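Side-chain contacts in uncharacterized NTF-2 like protein (Burkholderia xenovorans LB400, PDB 3EN8), which is of unknown function but has a SnoaL-like domain of the NTF2 clan and binds a calcium ion: residues 5-10 / 75-80; 12-17 / 27-32; 35-38 / 43-46. All blocks are in the same frame, centred on the assembly; numbering follows the deposited sequence.

How the contacts relate
The chain begins with helix 3-20, which supplies the first segment of both contact 1 and contact 2. Contact 2 (12-17 / 27-32) closes first. It brings the chain back to the helix after the short helix 23-26. Contact 3 (35-38 / 43-46) follows directly and closes a beta hairpin whose strand 43-46 is the outermost of the sheet within this chain. Contact 1 (5-10 / 75-80) closes last, and the loop it makes holds both of the others. It ties the start of the helix to strand 76-85. Contacts 1 and 2 meet through W15 and T79. Contacts 1 and 3 reach the same mixed sheet without touching, and both meet the second subunit.

Contact 1: 5-10 / 75-80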
loop_
_atom_site.group_PDB
_atom_site.type_symbol
_atom_site.label_atom_id
_atom_site.label_comp_id
_atom_site.label_asym_id
_atom_site.label_seq_id
_atom_site.Cartn_x
_atom_site.Cartn_y
_atom_site.Cartn_z
ATOM N N GLU A 5 -0.911 -3.948 -20.145
ATOM C CA GLU A 5 -2.369 -4.209 -20.300
ATOM C C GLU A 5 -2.713 -5.691 -20.113
ATOM O O GLU A 5 -3.796 -6.049 -19.578
ATOM C CB GLU A 5 -2.917 -3.674 -21.618
ATOM C CG GLU A 5 -3.177 -2.170 -21.575
ATOM C CD GLU A 5 -4.303 -1.807 -20.628
ATOM O OE1 GLU A 5 -5.453 -2.139 -20.930
ATOM O OE2 GLU A 5 -4.029 -1.224 -19.550
ATOM N N LYS A 6 -1.767 -6.529 -20.524
ATOM C CA LYS A 6 -1.859 -7.996 -20.293
ATOM C C LYS A 6 -1.771 -8.363 -18.810
ATOM O O LYS A 6 -2.538 -9.213 -18.316
ATOM C CB LYS A 6 -0.850 -8.765 -21.138
ATOM C CG LYS A 6 -1.368 -8.942 -22.586
ATOM C CD LYS A 6 -0.285 -9.434 -23.542
ATOM C CE LYS A 6 -0.703 -9.269 -25.040
ATOM N NZ LYS A 6 0.428 -9.565 -25.964
ATOM N N ILE A 7 -0.878 -7.691 -18.084
ATOM C CA ILE A 7 -0.826 -7.858 -16.629
ATOM C C ILE A 7 -2.145 -7.370 -16.025
ATOM O O ILE A 7 -2.782 -8.048 -15.203
ATOM C CB ILE A 7 0.450 -7.207 -15.966
ATOM C CG1 ILE A 7 1.675 -8.004 -16.370
ATOM C CG2 ILE A 7 0.313 -7.142 -14.451
ATOM C CD1 ILE A 7 3.040 -7.380 -15.932
ATOM N N ARG A 8 -2.585 -6.197 -16.453
ATOM C CA ARG A 8 -3.822 -5.631 -15.907
ATOM C C ARG A 8 -5.023 -6.563 -16.152
ATOM O O ARG A 8 -5.840 -6.772 -15.273
ATOM C CB ARG A 8 -4.067 -4.205 -16.438
ATOM C CG ARG A 8 -5.272 -3.488 -15.795
ATOM C CD ARG A 8 -5.423 -2.023 -16.297
ATOM N NE ARG A 8 -4.326 -1.138 -15.884
ATOM C CZ ARG A 8 -4.330 -0.416 -14.763
ATOM N NH1 ARG A 8 -5.373 -0.445 -13.963
ATOM N NH2 ARG A 8 -3.315 0.361 -14.462
ATOM N N GLU A 9 -5.097 -7.150 -17.336
ATOM C CA GLU A 9 -6.117 -8.177 -17.637
ATOM C C GLU A 9 -6.078 -9.337 -16.641
ATOM O O GLU A 9 -7.114 -9.761 -16.097
ATOM C CB GLU A 9 -5.943 -8.721 -19.059
ATOM C CG GLU A 9 -7.038 -9.710 -19.495
ATOM C CD GLU A 9 -6.796 -10.264 -20.887
ATOM O OE1 GLU A 9 -5.627 -10.476 -21.236
ATOM O OE2 GLU A 9 -7.777 -10.479 -21.638
ATOM N N ALA A 10 -4.854 -9.799 -16.359
ATOM C CA ALA A 10 -4.615 -10.913 -15.424
ATOM C C ALA A 10 -5.057 -10.501 -14.022
ATOM O O ALA A 10 -5.659 -11.286 -13.262
ATOM C CB ALA A 10 -3.115 -11.300 -15.427
ATOM N N ASN A 75 6.725 -4.035 -14.081
ATOM C CA ASN A 75 6.482 -5.264 -13.336
ATOM C C ASN A 75 5.999 -4.949 -11.916
ATOM O O ASN A 75 5.804 -5.854 -11.131
ATOM C CB ASN A 75 7.713 -6.157 -13.282
ATOM C CG ASN A 75 7.899 -6.980 -14.538
ATOM O OD1 ASN A 75 6.927 -7.426 -15.156
ATOM N ND2 ASN A 75 9.158 -7.206 -14.913
ATOM N N LEU A 76 5.732 -3.672 -11.647
ATOM C CA LEU A 76 5.241 -3.246 -10.323
ATOM C C LEU A 76 3.778 -2.858 -10.365
ATOM O O LEU A 76 3.395 -1.923 -11.087
ATOM C CB LEU A 76 6.068 -2.074 -9.798
ATOM C CG LEU A 76 5.743 -1.553 -8.387
ATOM C CD1 LEU A 76 5.966 -2.681 -7.341
ATOM C CD2 LEU A 76 6.624 -0.353 -8.070
ATOM N N TRP A 77 2.998 -3.523 -9.515
ATOM C CA TRP A 77 1.547 -3.379 -9.512
ATOM C C TRP A 77 1.018 -3.190 -8.092
ATOM O O TRP A 77 1.489 -3.782 -7.130
ATOM C CB TRP A 77 0.902 -4.569 -10.229
ATOM C CG TRP A 77 1.263 -4.462 -11.699
ATOM C CD1 TRP A 77 2.437 -4.819 -12.273
ATOM C CD2 TRP A 77 0.486 -3.837 -12.716
ATOM N NE1 TRP A 77 2.454 -4.452 -13.608
ATOM C CE2 TRP A 77 1.263 -3.829 -13.891
ATOM C CE3 TRP A 77 -0.796 -3.261 -12.748
ATOM C CZ2 TRP A 77 0.779 -3.315 -15.077
ATOM C CZ3 TRP A 77 -1.239 -2.734 -13.894
ATOM C CH2 TRP A 77 -0.453 -2.754 -15.060
ATOM N N ILE A 78 0.040 -2.315 -7.990
ATOM C CA ILE A 78 -0.596 -2.083 -6.708
ATOM C C ILE A 78 -2.097 -1.891 -6.799
ATOM O O ILE A 78 -2.622 -1.045 -7.518
ATOM C CB ILE A 78 0.089 -0.952 -5.915
ATOM C CG1 ILE A 78 -0.487 -0.923 -4.500
ATOM C CG2 ILE A 78 -0.000 0.419 -6.625
ATOM C CD1 ILE A 78 0.267 0.022 -3.579
ATOM N N THR A 79 -2.759 -2.731 -6.036
ATOM C CA THR A 79 -4.215 -2.799 -6.024
ATOM C C THR A 79 -4.685 -2.360 -4.653
ATOM O O THR A 79 -4.237 -2.862 -3.615
ATOM C CB THR A 79 -4.777 -4.215 -6.364
ATOM O OG1 THR A 79 -4.330 -4.651 -7.640
ATOM C CG2 THR A 79 -6.327 -4.200 -6.309
ATOM N N GLU A 80 -5.586 -1.393 -4.695
ATOM C CA GLU A 80 -6.301 -0.912 -3.540
ATOM C C GLU A 80 -7.702 -1.451 -3.627
ATOM O O GLU A 80 -8.378 -1.310 -4.648
ATOM C CB GLU A 80 -6.340 0.627 -3.522
ATOM C CG GLU A 80 -4.972 1.344 -3.372
ATOM C CD GLU A 80 -5.117 2.798 -3.640
ATOM O OE1 GLU A 80 -5.791 3.451 -2.817
ATOM O OE2 GLU A 80 -4.579 3.272 -4.677
#
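I7 on helix 3-20 and W77 on strand 76-85 carry this contact. Methyl CG2 of I7 lies over one face of the indole. It is 3.5 Å from the centroid of the five-membered ring of W77 and 13° off the ring normal, which makes a CH-pi contact. With chi1 of I7 at -69°, CG1 stays beside the backbone N and CG2 is turned onto the ring. The longer branch runs along the pyrrole side, where I7 CD1 is 3.8 Å from W77 NE1. The same CD1 also touches the amide of N75, 4.0 Å from its OD1.

R8 meets the other end of the indole. Its CB is 4.1 Å from W77 CH2. The side chain then bends at chi3, and NH2 of R8 comes within 3.8 Å of W77 CZ3. This rim carbon lies over one face of the guanidinium, but the two planes are 68° apart, so the groups are not stacked.

The next shell helps hold these groups. NE1 of W77 is hydrogen-bonded to the backbone oxygen of G74, which helps set the rotation of the ring. The ring of F98 meets the indole at a steep angle, and I70 and L11 also pack on it. NH1 of R8 is hydrogen-bonded to the carbonyl of I70 on strand 64-73. One turn back in the helix, OE2 of E5 is 3.7 Å from R8 NE, a long salt bridge that is probably weak.

The contact lies away from the calcium site. It joins the first turns of the N-terminal helix to the start of a sheet strand. Packing of a long N-terminal helix against a curved sheet is characteristic of the NTF2-like alpha+beta fold.

Contact 2: 12-17 / 27-32; sequences NAHWQA and HDIYDD. With CA (calcium ion), chain B.
The rings of H14 and Y30 meet obliquely, with centroids 5.7 Å apart and planes at 79°. The closest atoms are H14 CE1 and Y30 OH, 3.3 Å apart. One face of the Y30 ring is covered by its neighbour I29, whose CG2 stands 3.8 Å above the ring centre. On the helix, CD2 of H14 lies over a face of the W15 indole, toward its rim. Two waters lie at the edge of the imidazole, in its plane.

These waters take up both ring nitrogens. Water 1 is 2.7 Å from H14 NE2 and donates a hydrogen bond to Y30 OH. Water 2 is 2.9 Å from H14 ND1 and accepts a weak bond from the backbone N of I29. The imidazole is thus linked to the second segment through solvent. CG of H14 is anti to the backbone N (chi1 176°), which carries the ring off the helix toward I29 and Y30. There CG2 of I29 packs 3.6 Å from H14 ND1.

Y30 OH has further hydrogen bonds, to E106 and to R55 of helix 48-57. M96 of strand 88-99 packs on both H14 and Y30. At the far end of 27-32, D32 OD2 binds the calcium ion at 2.2 Å. D33 and water 3 are also ligands.

The contact joins the N-terminal helix to the chain that enters the hairpin. A buried, hydrated cluster of polar and aromatic side chains between helices and sheet is consistent with the interior pocket of NTF2-like proteins.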
loop_
_atom_site.group_PDB
_atom_site.type_symbol
_atom_site.label_atom_id
_atom_site.label_comp_id
_atom_site.label_asym_id
_atom_site.label_seq_id
_atom_site.Cartn_x
_atom_site.Cartn_y
_atom_site.Cartn_z
ATOM N N ASN A 12 -7.304 -8.091 -13.198
ATOM C CA ASN A 12 -8.775 -7.982 -13.167
ATOM C C ASN A 12 -9.387 -9.360 -12.884
ATOM O O ASN A 12 -10.347 -9.517 -12.117
ATOM C CB ASN A 12 -9.318 -7.417 -14.487
ATOM C CG ASN A 12 -9.033 -5.940 -14.657
ATOM O OD1 ASN A 12 -8.707 -5.264 -13.689
ATOM N ND2 ASN A 12 -9.099 -5.446 -15.904
ATOM N N ALA A 13 -8.808 -10.369 -13.515
ATOM C CA ALA A 13 -9.336 -11.755 -13.410
ATOM C C ALA A 13 -9.036 -12.336 -12.030
ATOM O O ALA A 13 -9.866 -13.046 -11.402
ATOM C CB ALA A 13 -8.762 -12.643 -14.535
ATOM N N HIS A 14 -7.857 -11.981 -11.556
ATOM C CA HIS A 14 -7.393 -12.345 -10.204
ATOM C C HIS A 14 -8.372 -11.874 -9.176
ATOM O O HIS A 14 -8.742 -12.598 -8.246
ATOM C CB HIS A 14 -6.018 -11.725 -9.902
ATOM C CG HIS A 14 -5.533 -11.972 -8.494
ATOM N ND1 HIS A 14 -5.099 -13.211 -8.058
ATOM C CD2 HIS A 14 -5.434 -11.147 -7.428
ATOM C CE1 HIS A 14 -4.717 -13.117 -6.793
ATOM N NE2 HIS A 14 -4.933 -11.876 -6.383
ATOM N N TRP A 15 -8.785 -10.614 -9.314
ATOM C CA TRP A 15 -9.618 -10.012 -8.277
ATOM C C TRP A 15 -11.050 -10.504 -8.401
ATOM O O TRP A 15 -11.758 -10.664 -7.409
ATOM C CB TRP A 15 -9.582 -8.478 -8.310
ATOM C CG TRP A 15 -8.199 -7.974 -7.984
ATOM C CD1 TRP A 15 -7.451 -7.177 -8.755
ATOM C CD2 TRP A 15 -7.398 -8.307 -6.828
ATOM N NE1 TRP A 15 -6.205 -6.962 -8.161
ATOM C CE2 TRP A 15 -6.162 -7.640 -6.974
ATOM C CE3 TRP A 15 -7.607 -9.102 -5.679
ATOM C CZ2 TRP A 15 -5.136 -7.758 -6.039
ATOM C CZ3 TRP A 15 -6.611 -9.187 -4.756
ATOM C CH2 TRP A 15 -5.376 -8.540 -4.955
ATOM N N GLN A 16 -11.465 -10.755 -9.633
ATOM C CA GLN A 16 -12.784 -11.351 -9.859
ATOM C C GLN A 16 -12.859 -12.707 -9.202
ATOM O O GLN A 16 -13.894 -13.111 -8.630
ATOM C CB GLN A 16 -13.083 -11.497 -11.359
ATOM C CG GLN A 16 -13.400 -10.178 -12.046
ATOM C CD GLN A 16 -14.761 -9.604 -11.644
ATOM O OE1 GLN A 16 -15.556 -10.257 -10.961
ATOM N NE2 GLN A 16 -15.044 -8.385 -12.101
ATOM N N ALA A 17 -11.764 -13.424 -9.320
ATOM C CA ALA A 17 -11.671 -14.779 -8.746
ATOM C C ALA A 17 -11.747 -14.715 -7.240
ATOM O O ALA A 17 -12.418 -15.551 -6.571
ATOM C CB ALA A 17 -10.417 -15.487 -9.188
ATOM N N HIS A 27 -5.368 -18.102 -7.895
ATOM C CA HIS A 27 -3.944 -18.365 -7.696
ATOM C C HIS A 27 -3.208 -18.673 -8.965
ATOM O O HIS A 27 -2.029 -18.974 -8.962
ATOM C CB HIS A 27 -3.725 -19.364 -6.566
ATOM C CG HIS A 27 -4.131 -18.801 -5.249
ATOM N ND1 HIS A 27 -5.439 -18.819 -4.818
ATOM C CD2 HIS A 27 -3.437 -18.113 -4.313
ATOM C CE1 HIS A 27 -5.522 -18.206 -3.648
ATOM N NE2 HIS A 27 -4.327 -17.760 -3.325
ATOM N N ASP A 28 -3.910 -18.479 -10.068
ATOM C CA ASP A 28 -3.344 -18.739 -11.392
ATOM C C ASP A 28 -2.217 -17.778 -11.701
ATOM O O ASP A 28 -1.276 -18.080 -12.434
ATOM C CB ASP A 28 -4.406 -18.577 -12.473
ATOM C CG ASP A 28 -3.850 -18.812 -13.853
ATOM O OD1 ASP A 28 -3.435 -19.960 -14.094
ATOM O OD2 ASP A 28 -3.811 -17.864 -14.675
ATOM N N ILE A 29 -2.343 -16.603 -11.117
ATOM C CA ILE A 29 -1.459 -15.455 -11.438
ATOM C C ILE A 29 -0.055 -15.588 -10.844
ATOM O O ILE A 29 0.860 -14.862 -11.217
ATOM C CB ILE A 29 -2.092 -14.085 -11.015
ATOM C CG1 ILE A 29 -1.516 -12.952 -11.874
ATOM C CG2 ILE A 29 -1.872 -13.810 -9.481
ATOM C CD1 ILE A 29 -2.230 -11.557 -11.665
ATOM N N TYR A 30 0.126 -16.527 -9.919
ATOM C CA TYR A 30 1.407 -16.616 -9.164
ATOM C C TYR A 30 2.411 -17.545 -9.785
ATOM O O TYR A 30 2.088 -18.605 -10.293
ATOM C CB TYR A 30 1.229 -17.064 -7.691
ATOM C CG TYR A 30 0.346 -16.147 -6.913
ATOM C CD1 TYR A 30 0.860 -15.001 -6.310
ATOM C CD2 TYR A 30 -1.034 -16.421 -6.777
ATOM C CE1 TYR A 30 0.037 -14.118 -5.618
ATOM C CE2 TYR A 30 -1.859 -15.565 -6.063
ATOM C CZ TYR A 30 -1.329 -14.422 -5.478
ATOM O OH TYR A 30 -2.123 -13.531 -4.798
ATOM N N ASP A 31 3.663 -17.141 -9.709
ATOM C CA ASP A 31 4.731 -18.127 -9.864
ATOM C C ASP A 31 4.570 -19.209 -8.809
ATOM O O ASP A 31 4.093 -18.953 -7.722
ATOM C CB ASP A 31 6.092 -17.478 -9.677
ATOM C CG ASP A 31 7.224 -18.419 -9.978
ATOM O OD1 ASP A 31 7.542 -18.582 -11.167
ATOM O OD2 ASP A 31 7.817 -18.979 -9.036
ATOM N N ASP A 32 5.064 -20.399 -9.118
ATOM C CA ASP A 32 4.988 -21.513 -8.164
ATOM C C ASP A 32 5.643 -21.196 -6.829
ATOM O O ASP A 32 5.166 -21.610 -5.765
ATOM C CB ASP A 32 5.553 -22.804 -8.758
ATOM C CG ASP A 32 7.073 -22.788 -8.893
ATOM O OD1 ASP A 32 7.632 -21.703 -9.190
ATOM O OD2 ASP A 32 7.719 -23.872 -8.705
HETATM CA CA CA B . 9.838 -24.037 -8.287
HETATM O O HOH W 1 -4.133 -11.424 -3.813
HETATM O O HOH W 2 -5.128 -15.129 -10.282
HETATM O O HOH W 3 9.813 -25.080 -6.190
#

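Contact 3: 35-38 / 43-46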
loop_
_atom_site.group_PDB
_atom_site.type_symbol
_atom_site.label_atom_id
_atom_site.label_comp_id
_atom_site.label_asym_id
_atom_site.label_seq_id
_atom_site.Cartn_x
_atom_site.Cartn_y
_atom_site.Cartn_z
ATOM N N ILE A 35 6.082 -15.652 -3.117
ATOM C CA ILE A 35 6.011 -15.318 -1.680
ATOM C C ILE A 35 4.970 -14.231 -1.433
ATOM O O ILE A 35 4.761 -13.341 -2.252
ATOM C CB ILE A 35 7.398 -14.940 -1.073
ATOM C CG1 ILE A 35 8.012 -13.722 -1.766
ATOM C CG2 ILE A 35 8.344 -16.149 -1.217
ATOM C CD1 ILE A 35 9.287 -13.107 -1.098
ATOM N N CYS A 36 4.317 -14.358 -0.285
ATOM C CA CYS A 36 3.326 -13.393 0.155
ATOM C C CYS A 36 3.604 -13.005 1.593
ATOM O O CYS A 36 3.616 -13.845 2.478
ATOM C CB CYS A 36 1.908 -13.939 0.028
ATOM S SG CYS A 36 0.649 -12.658 0.312
ATOM N N ASP A 37 3.829 -11.713 1.773
ATOM C CA ASP A 37 4.195 -11.108 3.075
ATOM C C ASP A 37 3.060 -10.282 3.661
ATOM O O ASP A 37 2.379 -9.524 2.962
ATOM C CB ASP A 37 5.373 -10.156 2.888
ATOM C CG ASP A 37 6.661 -10.845 2.515
ATOM O OD1 ASP A 37 6.757 -12.089 2.637
ATOM O OD2 ASP A 37 7.601 -10.120 2.087
ATOM N N TYR A 38 2.889 -10.433 4.968
ATOM C CA TYR A 38 2.060 -9.572 5.772
ATOM C C TYR A 38 2.955 -8.799 6.744
ATOM O O TYR A 38 3.234 -9.287 7.855
ATOM C CB TYR A 38 1.039 -10.389 6.596
ATOM C CG TYR A 38 0.189 -11.376 5.819
ATOM C CD1 TYR A 38 -0.282 -11.083 4.535
ATOM C CD2 TYR A 38 -0.187 -12.578 6.381
ATOM C CE1 TYR A 38 -1.074 -11.963 3.843
ATOM C CE2 TYR A 38 -0.987 -13.473 5.693
ATOM C CZ TYR A 38 -1.425 -13.164 4.418
ATOM O OH TYR A 38 -2.231 -14.046 3.739
ATOM N N GLU A 43 4.749 -12.038 8.935
ATOM C CA GLU A 43 4.555 -13.371 8.342
ATOM C C GLU A 43 4.908 -13.362 6.866
ATOM O O GLU A 43 4.607 -12.404 6.136
ATOM C CB GLU A 43 3.124 -13.865 8.489
ATOM C CG GLU A 43 2.701 -14.072 9.890
ATOM C CD GLU A 43 1.256 -14.416 9.975
ATOM O OE1 GLU A 43 0.438 -13.482 9.903
ATOM O OE2 GLU A 43 0.927 -15.614 10.143
ATOM N N ARG A 44 5.564 -14.438 6.466
ATOM C CA ARG A 44 5.806 -14.723 5.068
ATOM C C ARG A 44 5.302 -16.116 4.662
ATOM O O ARG A 44 5.587 -17.116 5.310
ATOM C CB ARG A 44 7.281 -14.536 4.760
ATOM C CG ARG A 44 7.682 -15.101 3.428
ATOM C CD ARG A 44 9.101 -14.667 3.052
ATOM N NE ARG A 44 9.145 -13.249 2.746
ATOM C CZ ARG A 44 10.226 -12.577 2.387
ATOM N NH1 ARG A 44 11.393 -13.183 2.289
ATOM N NH2 ARG A 44 10.133 -11.286 2.135
ATOM N N ILE A 45 4.561 -16.167 3.562
ATOM C CA ILE A 45 4.056 -17.433 3.027
ATOM C C ILE A 45 4.852 -17.761 1.795
ATOM O O ILE A 45 5.021 -16.914 0.938
ATOM C CB ILE A 45 2.543 -17.339 2.684
ATOM C CG1 ILE A 45 1.733 -17.065 3.951
ATOM C CG2 ILE A 45 2.037 -18.615 1.977
ATOM C CD1 ILE A 45 0.309 -16.608 3.714
ATOM N N LEU A 46 5.364 -18.995 1.727
ATOM C CA LEU A 46 6.200 -19.420 0.606
ATOM C C LEU A 46 5.480 -20.449 -0.259
ATOM O O LEU A 46 5.129 -21.527 0.200
ATOM C CB LEU A 46 7.533 -19.988 1.138
ATOM C CG LEU A 46 8.372 -19.017 2.004
ATOM C CD1 LEU A 46 9.016 -19.708 3.197
ATOM C CD2 LEU A 46 9.418 -18.267 1.196
#
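I45 packs against C36 and Y38 on one face of the hairpin. Its CD1 reaches Y38 OH at 3.6 Å, while CB of I45 and CB of C36 are 4.4 Å apart. On the other face, I35 CG2 and L46 CD2 press together at 3.4 Å, tighter than usual. With chi1 of I35 at 60°, CG1 sits between the backbone N and the carbonyl carbon. This swings CD1 over the centre of the R44 guanidinium, 3.6 Å above its plane.

R44 grips D37 side-on with two straight hydrogen bonds. NE holds D37 OD1 at 2.7 Å and NH2 holds D37 OD2 at 2.8 Å. Both oxygens are met on the syn side, and the two flat groups are only 10° from coplanar. OD2 of D37 has a second partner in H105.

OE1 of E43 lies at the edge of the Y38 ring. It is hydrogen-bonded to S41 and forms a salt bridge with R120 of the second subunit.

Backbone bonds pair C36 with I45 in both directions. Y38 N bonds to E43 O, and the return bond from E43 N is weak. The ladder is antiparallel. Strand 34-38 lies between 43-46 and 102-111. Helix 48-57 packs on C36 and I45. Strand 43-46 continues the sheet into the second subunit.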